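Local coordinates for protein alginate lyase A1-II' (Sphingomonas sp. A1, PDB 2CWS) that depolymerises alginate as a lyase of polysaccharide lyase family 7, probably by beta-elimination, at residues A[53-58]-A[204-209]; A[113-118]-A[194-199]; A[132-137]-A[151-156]; A[138-143]-A[187-192]; A[160-165]-A[175-180]. All blocks are in the same frame, centred on the assembly; numbering follows the deposited sequence. Where two conformers were deposited one is given.

Contact 1 (A[53-58]-A[204-209]); sequences APTTGG and NYVQDN. With SO4 (sulfate ion), chain B.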
# COMPACT_ATOMS: atom_id res chain seq x y z
N ALA A 53 -12.74 -5.41 -1.79
CA ALA A 53 -12.93 -5.60 -0.34
C ALA A 53 -14.22 -4.92 0.09
O ALA A 53 -14.44 -3.75 -0.26
CB ALA A 53 -11.77 -5.03 0.48
N PRO A 54 -15.05 -5.59 0.86
CA PRO A 54 -16.28 -5.00 1.41
C PRO A 54 -16.01 -4.24 2.69
O PRO A 54 -15.12 -4.59 3.48
CB PRO A 54 -17.15 -6.25 1.68
CG PRO A 54 -16.13 -7.28 2.11
CD PRO A 54 -14.91 -7.05 1.24
N THR A 55 -16.85 -3.24 2.97
CA THR A 55 -16.66 -2.41 4.17
C THR A 55 -16.90 -3.19 5.45
O THR A 55 -16.38 -2.76 6.50
CB THR A 55 -17.56 -1.15 4.17
OG1 THR A 55 -18.93 -1.56 4.17
CG2 THR A 55 -17.26 -0.30 2.93
N THR A 56 -17.61 -4.31 5.36
CA THR A 56 -17.85 -5.16 6.55
C THR A 56 -16.80 -6.26 6.69
O THR A 56 -17.00 -7.16 7.53
CB THR A 56 -19.26 -5.77 6.43
OG1 THR A 56 -19.28 -6.40 5.11
CG2 THR A 56 -20.33 -4.73 6.50
N GLY A 57 -15.73 -6.20 5.95
CA GLY A 57 -14.71 -7.24 6.02
C GLY A 57 -13.98 -7.26 7.38
O GLY A 57 -14.03 -6.37 8.20
N GLY A 58 -13.23 -8.38 7.54
CA GLY A 58 -12.40 -8.49 8.72
C GLY A 58 -11.29 -7.47 8.75
O GLY A 58 -10.87 -7.01 7.64
N ASN A 204 -5.79 -2.34 -1.84
CA ASN A 204 -7.10 -1.69 -1.62
C ASN A 204 -7.39 -1.78 -0.13
O ASN A 204 -7.90 -2.77 0.37
CB ASN A 204 -8.15 -2.42 -2.44
CG ASN A 204 -9.55 -1.90 -2.28
OD1 ASN A 204 -10.49 -2.58 -2.85
ND2 ASN A 204 -9.77 -0.85 -1.58
N TYR A 205 -7.11 -0.68 0.60
CA TYR A 205 -7.29 -0.62 2.04
C TYR A 205 -8.46 0.36 2.23
O TYR A 205 -8.32 1.57 2.03
CB TYR A 205 -6.00 -0.16 2.67
CG TYR A 205 -6.01 0.04 4.19
CD1 TYR A 205 -6.85 -0.67 5.03
CD2 TYR A 205 -5.10 0.93 4.72
CE1 TYR A 205 -6.78 -0.48 6.41
CE2 TYR A 205 -5.01 1.14 6.09
CZ TYR A 205 -5.89 0.45 6.92
OH TYR A 205 -5.83 0.60 8.28
N VAL A 206 -9.62 -0.18 2.55
CA VAL A 206 -10.87 0.58 2.39
C VAL A 206 -11.17 1.44 3.60
O VAL A 206 -11.36 0.91 4.68
CB VAL A 206 -12.03 -0.43 2.19
CG1 VAL A 206 -13.33 0.33 1.88
CG2 VAL A 206 -11.72 -1.43 1.06
N GLN A 207 -11.21 2.78 3.39
CA GLN A 207 -11.42 3.67 4.55
C GLN A 207 -12.90 3.92 4.78
O GLN A 207 -13.42 5.02 4.75
CB GLN A 207 -10.64 5.00 4.40
CG GLN A 207 -9.15 4.74 4.06
CD GLN A 207 -8.44 3.99 5.15
OE1 GLN A 207 -8.24 4.44 6.28
NE2 GLN A 207 -8.03 2.73 4.83
N ASP A 208 -13.59 2.81 5.01
CA ASP A 208 -15.03 2.76 5.33
C ASP A 208 -15.24 1.40 5.96
O ASP A 208 -14.93 0.39 5.34
CB ASP A 208 -15.87 2.93 4.09
CG ASP A 208 -17.36 3.02 4.29
OD1 ASP A 208 -18.04 3.71 3.46
OD2 ASP A 208 -17.84 2.43 5.28
N ASN A 209 -15.72 1.38 7.21
CA ASN A 209 -16.01 0.08 7.87
C ASN A 209 -17.51 -0.05 8.24
O ASN A 209 -17.85 -0.82 9.11
CB ASN A 209 -15.16 -0.15 9.11
CG ASN A 209 -15.30 0.90 10.14
OD1 ASN A 209 -14.51 0.84 11.14
ND2 ASN A 209 -16.23 1.82 10.05
S SO4 B . -2.55 0.02 9.00
O1 SO4 B . -2.05 -0.45 7.57
O2 SO4 B . -1.45 0.24 9.91
O3 SO4 B . -3.25 1.24 8.89
O4 SO4 B . -3.41 -1.01 9.56

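Contact 2 (A[113-118]-A[194-199]); sequences GIMDDG and KNLKYY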
# COMPACT_ATOMS: atom_id res chain seq x y z
N GLY A 113 5.86 1.49 8.60
CA GLY A 113 6.89 1.19 9.54
C GLY A 113 6.67 -0.13 10.25
O GLY A 113 5.56 -0.65 10.34
N ILE A 114 7.77 -0.63 10.83
CA ILE A 114 7.70 -1.87 11.63
C ILE A 114 8.92 -1.83 12.56
O ILE A 114 9.97 -1.27 12.20
CB ILE A 114 7.71 -3.12 10.72
CG1 ILE A 114 7.48 -4.42 11.54
CG2 ILE A 114 8.95 -3.19 9.85
CD1 ILE A 114 7.17 -5.59 10.61
N MET A 115 8.76 -2.38 13.74
CA MET A 115 9.96 -2.45 14.64
C MET A 115 10.92 -3.48 14.12
O MET A 115 10.58 -4.38 13.37
CB MET A 115 9.55 -2.79 16.06
CG MET A 115 8.43 -1.98 16.67
SD MET A 115 8.90 -0.23 16.78
CE MET A 115 10.15 -0.34 18.05
N ASP A 116 12.18 -3.37 14.61
CA ASP A 116 13.17 -4.38 14.25
C ASP A 116 12.71 -5.80 14.56
O ASP A 116 12.99 -6.71 13.84
CB ASP A 116 14.44 -4.08 15.03
CG ASP A 116 15.72 -4.47 14.34
OD1 ASP A 116 15.74 -4.63 13.11
OD2 ASP A 116 16.74 -4.56 15.07
N ASP A 117 12.00 -5.96 15.67
CA ASP A 117 11.59 -7.31 16.08
C ASP A 117 10.29 -7.72 15.41
O ASP A 117 9.75 -8.77 15.74
CB ASP A 117 11.43 -7.38 17.60
CG ASP A 117 10.30 -6.59 18.19
OD1 ASP A 117 9.55 -5.93 17.43
OD2 ASP A 117 10.16 -6.63 19.47
N GLY A 118 9.78 -6.91 14.49
CA GLY A 118 8.58 -7.34 13.81
C GLY A 118 7.30 -6.77 14.34
O GLY A 118 6.26 -6.88 13.69
N LYS A 194 14.77 6.53 12.45
CA LYS A 194 15.92 5.66 12.24
C LYS A 194 15.82 4.40 13.09
O LYS A 194 16.59 3.46 12.82
CB LYS A 194 17.23 6.38 12.59
CG LYS A 194 17.57 7.57 11.68
CD LYS A 194 18.90 8.17 12.09
CE LYS A 194 19.24 9.43 11.35
NZ LYS A 194 20.65 9.87 11.63
N ASN A 195 14.92 4.35 14.07
CA ASN A 195 14.75 3.15 14.92
C ASN A 195 13.60 2.26 14.46
O ASN A 195 13.21 1.35 15.19
CB ASN A 195 14.47 3.60 16.36
CG ASN A 195 15.70 4.31 16.95
OD1 ASN A 195 16.83 3.89 16.67
ND2 ASN A 195 15.44 5.36 17.72
N LEU A 196 13.13 2.50 13.23
CA LEU A 196 12.12 1.65 12.61
C LEU A 196 12.69 1.13 11.30
O LEU A 196 13.57 1.72 10.69
CB LEU A 196 10.83 2.43 12.38
CG LEU A 196 10.18 2.92 13.65
CD1 LEU A 196 8.93 3.73 13.25
CD2 LEU A 196 9.78 1.78 14.58
N LYS A 197 12.10 0.01 10.85
CA LYS A 197 12.28 -0.50 9.49
C LYS A 197 10.97 -0.31 8.75
O LYS A 197 9.98 0.21 9.30
CB LYS A 197 12.67 -1.97 9.54
CG LYS A 197 13.86 -2.18 10.49
CD LYS A 197 15.16 -1.66 9.92
CE LYS A 197 15.70 -2.47 8.78
NZ LYS A 197 16.34 -3.80 9.06
N TYR A 198 10.95 -0.70 7.47
CA TYR A 198 9.87 -0.32 6.56
C TYR A 198 9.60 -1.42 5.55
O TYR A 198 10.49 -2.22 5.21
CB TYR A 198 10.23 0.98 5.71
CG TYR A 198 10.62 2.10 6.66
CD1 TYR A 198 9.60 2.88 7.23
CD2 TYR A 198 11.93 2.31 7.06
CE1 TYR A 198 9.93 3.90 8.14
CE2 TYR A 198 12.26 3.28 7.98
CZ TYR A 198 11.28 4.06 8.53
OH TYR A 198 11.54 5.04 9.44
N TYR A 199 8.38 -1.44 5.05
CA TYR A 199 8.01 -2.29 3.93
C TYR A 199 6.93 -1.57 3.12
O TYR A 199 6.14 -0.76 3.64
CB TYR A 199 7.52 -3.67 4.39
CG TYR A 199 6.34 -3.67 5.31
CD1 TYR A 199 6.53 -3.69 6.70
CD2 TYR A 199 5.03 -3.64 4.86
CE1 TYR A 199 5.48 -3.69 7.58
CE2 TYR A 199 3.97 -3.62 5.72
CZ TYR A 199 4.17 -3.63 7.09
OH TYR A 199 3.09 -3.63 7.93
O HOH W 1 12.66 -1.06 16.22

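Contact 3 (A[132-137]-A[151-156]); sequences GQLDMQ and NYFTGI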
# COMPACT_ATOMS: atom_id res chain seq x y z
N GLY A 132 -11.11 12.56 -7.56
CA GLY A 132 -10.72 13.92 -7.91
C GLY A 132 -9.41 14.39 -7.25
O GLY A 132 -8.90 15.44 -7.66
N GLN A 133 -8.88 13.62 -6.27
CA GLN A 133 -7.62 14.05 -5.67
C GLN A 133 -7.00 12.81 -4.99
O GLN A 133 -7.69 12.02 -4.36
CB GLN A 133 -7.94 15.12 -4.63
CG GLN A 133 -6.97 15.18 -3.51
CD GLN A 133 -7.28 16.23 -2.48
OE1 GLN A 133 -7.10 17.42 -2.74
NE2 GLN A 133 -7.77 15.78 -1.31
N LEU A 134 -5.67 12.72 -5.13
CA LEU A 134 -4.94 11.76 -4.29
C LEU A 134 -4.08 12.55 -3.33
O LEU A 134 -3.51 13.60 -3.69
CB LEU A 134 -4.11 10.82 -5.16
CG LEU A 134 -3.52 9.65 -4.30
CD1 LEU A 134 -3.70 8.32 -4.99
CD2 LEU A 134 -2.07 10.00 -4.00
N ASP A 135 -4.00 12.11 -2.09
CA ASP A 135 -3.22 12.74 -1.04
C ASP A 135 -2.15 11.74 -0.60
O ASP A 135 -2.50 10.71 -0.01
CB ASP A 135 -4.15 13.10 0.11
CG ASP A 135 -3.47 13.79 1.27
OD1 ASP A 135 -2.27 14.11 1.23
OD2 ASP A 135 -4.24 13.98 2.27
N MET A 136 -0.90 12.03 -0.91
CA MET A 136 0.21 11.23 -0.37
C MET A 136 0.55 11.77 1.00
O MET A 136 1.25 12.78 1.12
CB MET A 136 1.49 11.51 -1.20
CG MET A 136 1.42 10.70 -2.48
SD MET A 136 1.64 8.93 -2.23
CE MET A 136 2.49 8.58 -3.76
N GLN A 137 0.05 11.14 2.02
CA GLN A 137 0.21 11.59 3.41
C GLN A 137 1.49 10.98 3.97
O GLN A 137 1.71 9.78 3.85
CB GLN A 137 -1.00 11.10 4.24
CG GLN A 137 -2.29 11.72 3.73
CD GLN A 137 -3.56 11.32 4.47
OE1 GLN A 137 -4.67 11.85 4.17
NE2 GLN A 137 -3.50 10.41 5.37
N ASN A 151 0.05 15.89 0.82
CA ASN A 151 0.62 16.23 -0.50
C ASN A 151 -0.47 15.94 -1.53
O ASN A 151 -0.72 14.75 -1.86
CB ASN A 151 1.88 15.42 -0.80
CG ASN A 151 2.99 15.74 0.20
OD1 ASN A 151 3.71 16.76 0.04
ND2 ASN A 151 3.13 14.94 1.26
N TYR A 152 -1.11 16.98 -2.01
CA TYR A 152 -2.32 16.82 -2.82
C TYR A 152 -2.02 16.86 -4.32
O TYR A 152 -1.29 17.78 -4.78
CB TYR A 152 -3.33 17.95 -2.52
CG TYR A 152 -3.79 17.89 -1.06
CD1 TYR A 152 -3.44 18.84 -0.14
CD2 TYR A 152 -4.59 16.81 -0.65
CE1 TYR A 152 -3.93 18.72 1.22
CE2 TYR A 152 -5.06 16.66 0.66
CZ TYR A 152 -4.71 17.63 1.56
OH TYR A 152 -5.11 17.55 2.89
N PHE A 153 -2.60 15.89 -5.02
CA PHE A 153 -2.52 15.80 -6.48
C PHE A 153 -3.93 15.98 -6.99
O PHE A 153 -4.79 15.09 -6.84
CB PHE A 153 -1.92 14.43 -6.89
CG PHE A 153 -0.52 14.25 -6.37
CD1 PHE A 153 -0.31 13.71 -5.07
CD2 PHE A 153 0.55 14.66 -7.12
CE1 PHE A 153 1.02 13.60 -4.62
CE2 PHE A 153 1.86 14.51 -6.68
CZ PHE A 153 2.08 13.97 -5.43
N THR A 154 -4.15 17.11 -7.63
CA THR A 154 -5.45 17.52 -8.12
C THR A 154 -5.75 16.91 -9.49
O THR A 154 -4.93 16.98 -10.41
CB THR A 154 -5.47 19.05 -8.24
OG1 THR A 154 -5.26 19.58 -6.93
CG2 THR A 154 -6.78 19.54 -8.77
N GLY A 155 -6.97 16.33 -9.62
CA GLY A 155 -7.55 15.93 -10.91
C GLY A 155 -7.61 14.41 -11.10
O GLY A 155 -8.14 13.95 -12.12
N ILE A 156 -7.12 13.64 -10.15
CA ILE A 156 -7.03 12.16 -10.18
C ILE A 156 -8.46 11.62 -9.97
O ILE A 156 -8.89 11.63 -8.80
CB ILE A 156 -6.06 11.58 -9.13
CG1 ILE A 156 -4.68 12.33 -9.00
CG2 ILE A 156 -5.86 10.11 -9.32
CD1 ILE A 156 -4.09 12.32 -10.39
O HOH W 2 -6.90 18.88 -4.93
O HOH W 3 -6.75 15.71 3.89

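Contact 4 (A[138-143]-A[187-192]); sequences VKQNSD and VGKDAG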
# COMPACT_ATOMS: atom_id res chain seq x y z
N VAL A 138 2.31 11.83 4.57
CA VAL A 138 3.56 11.36 5.20
C VAL A 138 3.49 11.67 6.67
O VAL A 138 3.34 12.85 7.08
CB VAL A 138 4.82 11.99 4.56
CG1 VAL A 138 6.06 11.39 5.19
CG2 VAL A 138 4.83 11.79 3.05
N LYS A 139 3.56 10.66 7.51
CA LYS A 139 3.46 10.88 8.93
C LYS A 139 4.64 11.69 9.42
O LYS A 139 5.76 11.51 8.97
CB LYS A 139 3.39 9.51 9.62
CG LYS A 139 2.99 9.65 11.10
CD LYS A 139 2.83 8.33 11.82
CE LYS A 139 2.10 8.41 13.13
NZ LYS A 139 2.64 9.45 14.07
N GLN A 140 4.40 12.61 10.36
CA GLN A 140 5.47 13.44 10.89
C GLN A 140 6.43 12.66 11.80
O GLN A 140 7.64 12.65 11.55
CB GLN A 140 4.89 14.64 11.71
CG GLN A 140 4.24 15.66 10.72
CD GLN A 140 3.62 16.82 11.46
OE1 GLN A 140 3.83 17.98 11.03
NE2 GLN A 140 2.94 16.59 12.55
N ASN A 141 5.86 12.02 12.84
CA ASN A 141 6.68 11.46 13.90
C ASN A 141 6.52 9.94 13.97
O ASN A 141 5.44 9.40 13.66
CB ASN A 141 6.25 12.02 15.26
CG ASN A 141 6.51 13.52 15.34
OD1 ASN A 141 7.36 14.06 14.62
ND2 ASN A 141 5.70 14.09 16.21
N SER A 142 7.61 9.29 14.39
CA SER A 142 7.69 7.82 14.41
C SER A 142 6.91 7.17 15.53
O SER A 142 6.84 5.96 15.56
CB SER A 142 9.16 7.41 14.51
OG SER A 142 9.73 7.81 15.76
N ASP A 143 6.35 7.91 16.47
CA ASP A 143 5.58 7.43 17.57
C ASP A 143 4.11 7.85 17.43
O ASP A 143 3.66 8.08 16.28
CB ASP A 143 6.23 7.92 18.86
CG ASP A 143 6.26 9.41 19.04
OD1 ASP A 143 6.78 9.88 20.10
OD2 ASP A 143 5.70 10.06 18.15
N VAL A 187 13.14 11.58 8.41
CA VAL A 187 14.14 11.51 9.46
C VAL A 187 14.50 12.90 9.99
O VAL A 187 14.79 13.02 11.20
CB VAL A 187 15.36 10.72 8.92
CG1 VAL A 187 16.60 10.96 9.72
CG2 VAL A 187 15.02 9.22 8.81
N GLY A 188 14.49 13.92 9.12
CA GLY A 188 14.77 15.27 9.59
C GLY A 188 13.69 15.78 10.52
O GLY A 188 13.97 16.65 11.39
N LYS A 189 12.46 15.31 10.40
CA LYS A 189 11.39 15.69 11.34
C LYS A 189 11.53 14.97 12.67
O LYS A 189 11.36 15.62 13.72
CB LYS A 189 10.02 15.38 10.74
CG LYS A 189 8.86 15.76 11.64
CD LYS A 189 8.79 17.23 12.01
CE LYS A 189 7.53 17.57 12.80
NZ LYS A 189 7.69 19.10 13.05
N ASP A 190 11.87 13.68 12.64
CA ASP A 190 12.01 12.88 13.83
C ASP A 190 13.07 11.84 13.60
O ASP A 190 12.88 10.86 12.87
CB ASP A 190 10.67 12.25 14.16
CG ASP A 190 10.73 11.32 15.37
OD1 ASP A 190 9.74 10.56 15.56
OD2 ASP A 190 11.70 11.37 16.13
N ALA A 191 14.21 12.00 14.31
CA ALA A 191 15.27 11.02 14.16
C ALA A 191 14.86 9.64 14.66
O ALA A 191 15.54 8.65 14.36
CB ALA A 191 16.54 11.46 14.90
N GLY A 192 13.76 9.58 15.42
CA GLY A 192 13.28 8.24 15.81
C GLY A 192 12.86 7.38 14.65
O GLY A 192 12.77 6.15 14.83

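Contact 5 (A[160-165]-A[175-180]); sequences DLYNME and VTMNGD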
# COMPACT_ATOMS: atom_id res chain seq x y z
N ASP A 160 -9.51 6.84 -13.65
CA ASP A 160 -8.33 7.34 -14.32
C ASP A 160 -7.12 6.46 -13.98
O ASP A 160 -6.98 5.99 -12.88
CB ASP A 160 -7.98 8.75 -13.87
CG ASP A 160 -8.91 9.83 -14.36
OD1 ASP A 160 -9.83 9.59 -15.20
OD2 ASP A 160 -8.67 11.00 -13.90
N LEU A 161 -6.21 6.30 -14.92
CA LEU A 161 -4.98 5.57 -14.65
C LEU A 161 -4.01 6.53 -14.00
O LEU A 161 -3.83 7.67 -14.50
CB LEU A 161 -4.37 5.11 -15.99
CG LEU A 161 -3.12 4.25 -15.81
CD1 LEU A 161 -3.62 2.86 -15.45
CD2 LEU A 161 -2.20 4.23 -17.01
N TYR A 162 -3.37 6.10 -12.94
CA TYR A 162 -2.26 6.86 -12.32
C TYR A 162 -0.98 6.02 -12.38
O TYR A 162 -0.99 4.80 -12.25
CB TYR A 162 -2.55 7.26 -10.87
CG TYR A 162 -3.34 6.25 -10.03
CD1 TYR A 162 -4.67 6.45 -9.78
CD2 TYR A 162 -2.72 5.14 -9.46
CE1 TYR A 162 -5.41 5.56 -9.00
CE2 TYR A 162 -3.42 4.22 -8.70
CZ TYR A 162 -4.77 4.44 -8.47
OH TYR A 162 -5.56 3.57 -7.73
N ASN A 163 0.11 6.75 -12.57
CA ASN A 163 1.45 6.23 -12.45
C ASN A 163 2.13 6.74 -11.19
O ASN A 163 2.52 7.91 -11.13
CB ASN A 163 2.32 6.68 -13.62
CG ASN A 163 1.85 6.04 -14.90
OD1 ASN A 163 1.85 4.82 -15.01
ND2 ASN A 163 1.39 6.82 -15.88
N MET A 164 2.25 5.90 -10.20
CA MET A 164 2.68 6.30 -8.86
C MET A 164 4.11 5.85 -8.61
O MET A 164 4.51 4.78 -9.09
CB MET A 164 1.74 5.64 -7.84
CG MET A 164 2.06 6.00 -6.41
SD MET A 164 1.01 5.10 -5.25
CE MET A 164 -0.61 5.78 -5.67
N GLU A 165 4.84 6.66 -7.84
CA GLU A 165 6.14 6.19 -7.36
C GLU A 165 6.26 6.68 -5.93
O GLU A 165 5.87 7.79 -5.60
CB GLU A 165 7.26 6.76 -8.24
CG GLU A 165 8.65 6.29 -7.83
CD GLU A 165 9.68 6.76 -8.83
OE1 GLU A 165 10.80 7.05 -8.41
OE2 GLU A 165 9.35 6.87 -10.06
N VAL A 175 7.29 11.38 -3.09
CA VAL A 175 5.97 10.84 -3.40
C VAL A 175 5.53 11.43 -4.73
O VAL A 175 5.53 12.66 -4.89
CB VAL A 175 4.99 11.09 -2.23
CG1 VAL A 175 5.50 10.35 -0.98
CG2 VAL A 175 4.76 12.57 -1.94
N THR A 176 5.15 10.56 -5.66
CA THR A 176 4.95 11.01 -7.03
C THR A 176 3.68 10.43 -7.61
O THR A 176 3.41 9.23 -7.51
CB THR A 176 6.11 10.44 -7.90
OG1 THR A 176 7.36 10.94 -7.34
CG2 THR A 176 6.03 10.86 -9.37
N MET A 177 2.94 11.30 -8.31
CA MET A 177 1.83 10.88 -9.17
C MET A 177 2.03 11.48 -10.53
O MET A 177 2.18 12.71 -10.65
CB MET A 177 0.47 11.40 -8.61
CG MET A 177 0.12 10.73 -7.30
SD MET A 177 -0.37 9.00 -7.49
CE MET A 177 -2.04 9.25 -8.20
N ASN A 178 2.05 10.65 -11.55
CA ASN A 178 2.10 11.11 -12.94
C ASN A 178 3.27 12.05 -13.17
O ASN A 178 3.15 13.06 -13.85
CB ASN A 178 0.78 11.74 -13.38
CG ASN A 178 -0.40 10.78 -13.16
OD1 ASN A 178 -0.24 9.55 -13.21
ND2 ASN A 178 -1.55 11.35 -12.94
N GLY A 179 4.42 11.70 -12.58
CA GLY A 179 5.63 12.49 -12.84
C GLY A 179 5.74 13.75 -12.00
O GLY A 179 6.76 14.45 -12.10
N ASP A 180 4.78 14.04 -11.11
CA ASP A 180 4.81 15.20 -10.20
C ASP A 180 5.29 14.68 -8.84
O ASP A 180 4.58 13.90 -8.22
CB ASP A 180 3.40 15.78 -10.14
CG ASP A 180 3.21 16.93 -9.20
OD1 ASP A 180 4.16 17.24 -8.41
OD2 ASP A 180 2.11 17.53 -9.22
O HOH W 4 -1.47 8.49 -15.50
O HOH W 5 -3.94 9.85 -12.71
O HOH W 6 1.70 9.78 -15.94
O HOH W 7 4.90 8.89 -12.12
O HOH W 8 8.81 9.17 -6.00

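Contact 1 (A[53-58]-A[204-209])
The methyl CG2 of Thr55 lies against the carboxylate of Asp208, 3.6 Å from its CG, the side chains crossing at a slant. On the far side of strand 204-206 the flat group is the Tyr205 ring. The side-chain nitrogen of Gln207 sits over the centre of one face, NE2 standing 3.3 Å above the ring plane, while sulfate oxygen O3 lies at the ring edge and accepts a hydrogen bond of 2.7 Å from Tyr205 OH. Gln207 is held there by a nearly straight bond (173°) from NE2 to Tyr205 O. His112 and Arg67 grip the sulfate, and Arg67 makes a cation-pi contact with the ring. The ion, probably from the crystallisation liquor, suggests a site able to take an anion, consistent with the substrate cleft on the concave sheet of the family's beta-jelly roll, whose opposing sheet supplies 49-54. With an alanine for Tyr205, the sulfate would probably lose its hydroxyl donor and the Gln207 amide would be left without the ring beneath it. Toward the opposing sheet the packing is apolar, Ala53 CB meeting Val206 CG2 at 3.6 Å. The carbonyl of Asp208, buried without a hydrogen-bond partner, has Thr55 CB 3.3 Å from its O, and Asn209 CA directs a C-H at Thr55 O over 3.2 Å. Thr55 OG1 bonds to Thr210 O; the Asp208 carboxylate takes Thr210 OG1 and Ser103 N.

Contact 2 (A[113-118]-A[194-199])
Ile114 and Lys197 bond to each other through their main chains, forming a hydrogen-bonded antiparallel pair. Lys197 N reaches Ile114 O at 2.8 Å with an N-H...O angle of 160°; the return bond, Ile114 N to Lys197 O, is as short but more bent (140°), its donor well above the carbonyl plane. Gly113 and Tyr198 form the adjoining non-hydrogen-bonded pair, where Gly113 CA comes within 3.3 Å of Lys197 O in a C-H...O contact. Past Met115 and Leu196 the chains part, and one water bridges them, accepting from Asp116 N and donating to Asn195 O at 2.7 Å.

Apolar contact centres on Ile114 and Tyr199, which cross roughly at right angles. Ile114 CB meets the edge of the phenol ring in its plane, 3.9 Å from Tyr199 CE1, and CD1 touches the same ring carbon. A chi1 of 59°, with CG between the backbone N and the carbonyl carbon, brings the Tyr199 ring beside Ile114; His112 lies almost parallel to it and Arg71 adds a cation-pi contact.

Charge plays a looser part. In one conformer, Asp116 OD1 is 4.2 Å from Lys197 NZ, too far for a salt bridge. Strands 106-114 and 197-202 are neighbours in the concave sheet of the jelly roll; a glycerol near Lys197 and a sulfate near Ile114, both probably from the crystallisation liquor, are consistent with a place where the family's substrate cleft runs.

Contact 3 (A[132-137]-A[151-156])
Strands 133-137 and 152-154 run antiparallel at 163° with axes 4.7 Å apart, and Leu134 and Phe153 exchange a pair of backbone hydrogen bonds, Phe153 N to Leu134 O being 2.8 Å. On the face of Gln133, Asp135 and Tyr152, the Gln133 amide crosses the tyrosine ring obliquely, its CD 3.3 Å from Tyr152 CD2 and its plane 28° from that of the ring. The Asp135 carboxylate lies alongside the same ring, pointing the same way, with Asp135 OD2 3.2 Å from Tyr152 CE2. Its oxygens divide their duties: OD1 receives Asn151 N at 3.0 Å, and OD2 bonds to His150 ND1. Asn151 adds a side-chain bond just before residues 152-154, with CG anti to the carbonyl carbon (chi1 -63°); ND2 gives Met136 O a bond of 2.9 Å that lies in the amide plane. On the other face Leu134 and Phe153 turn inward, and Leu134 O sits at the edge of the phenyl ring; Met177 of the opposing sheet packs against both side chains. Gly132 faces both Gly155 and Ile156, accepting from Gly155 N and donating to Ile156 O. This is a G1 beta bulge at the open end of the hairpin; 148-154 is an edge strand of its sheet in the jelly roll.

Contact 4 (A[138-143]-A[187-192])
An Asx turn at Asp190, the first residue to leave helical geometry after helix 186-189, is where this helix end meets the loop that follows strand 133-139. The turn is made by Asp190 OD2, which accepts from Gly192 N at 2.8 Å, the donor standing well above the carboxylate plane. The other oxygen reaches across to Ser142 and is gripped twice. Ser142 N bonds to Asp190 OD1 at 2.7 Å in a nearly straight line (169°), on the anti lone pair of that oxygen; Ser142 OG gives a second bond of 2.8 Å to the same Asp190 OD1, from above the carboxylate plane. With chi1 at 66° the serine hydroxyl lies between its own backbone N and carbonyl carbon, close enough to the amide for both to converge on one atom. The hydroxyl also packs against Gly192, where a CB would stand only 2.6 Å from Ser142 OG. Beside this, the aliphatic part of Lys189 crosses Gln140 at a slant, CG lying 3.3 Å from Gln140 O, which itself accepts from Trp193 NE1. The loop has its own internal tie: Lys139 NZ donates to Asn141 O and to Asp143 O, each at 2.8 Å. An alanine in place of Asp190 would probably leave Ser142 N, Ser142 OG and Gly192 N without their shared acceptor, and the helix end less firmly tied to the loop. Three donors converging on one carboxylate should stabilise its negative charge and probably keep Asp190 ionised.

Contact 5 (A[160-165]-A[175-180])
Asn163 and Asn178 are joined by two bonds, one of them from a side chain standing in for a main-chain carbonyl. Asn178 OD1 accepts from Asn163 N at 2.9 Å in an almost straight bond (178°), the donor arriving nearly along the C=O axis. A water donates to Asn178 OD1 at 2.8 Å and to Leu161 O, while a second water spans Leu161 O and Asn178 ND2. In return Asn178 N gives to Asn163 O at 2.8 Å, and that carbonyl takes a further hydrogen from a water that accepts from Gly179 N. Two residues on, Glu165 and Thr176 satisfy each other's backbone N and O, with Thr176 N to Glu165 O at 2.9 Å.

The contact lies at the open end of the hairpin of strands 162-169 and 172-177, inside the seven-stranded sheet of the jelly roll. Asn178 and Gly179 form the middle of a type I' turn leading to the next strand, 180-185, both with positive phi.

On the buried face Met177 lies side by side with Tyr162 and with Met164. Its chain bends at chi2 and chi3 (-72° and -75°), which lays CE 3.4 Å from Tyr162 CB and SD 5.5 Å from the Tyr162 ring centroid, an oblique Met-aromatic contact; Met164 CE touches the same sulfur at 3.7 Å. The phenol hydroxyl bonds to Thr97 OG1, and Thr176 OG1 to Thr181 OG1.

Overall arrangement
Strand 49-54 leads into contact 1, whose partner is not met until 204-209, so this contact spans all the others and ties the two sheets of the sandwich together. Residues 113-118 then open contact 2, and 132-137 open contact 3. Contact 4 opens at 138-143, before contact 3 closes at 151-156, so these two cross. Contact 5 follows entirely within contact 4, in the hairpin of strands 162-169 and 172-177, and is completed before 187-192 close contact 4. Residues 194-199 next close contact 2, packing against contact 4 through Leu196 and Ser142. Contacts 3 and 5, about 10 Å apart between centres, face each other across the sandwich core, Phe153 against Met177.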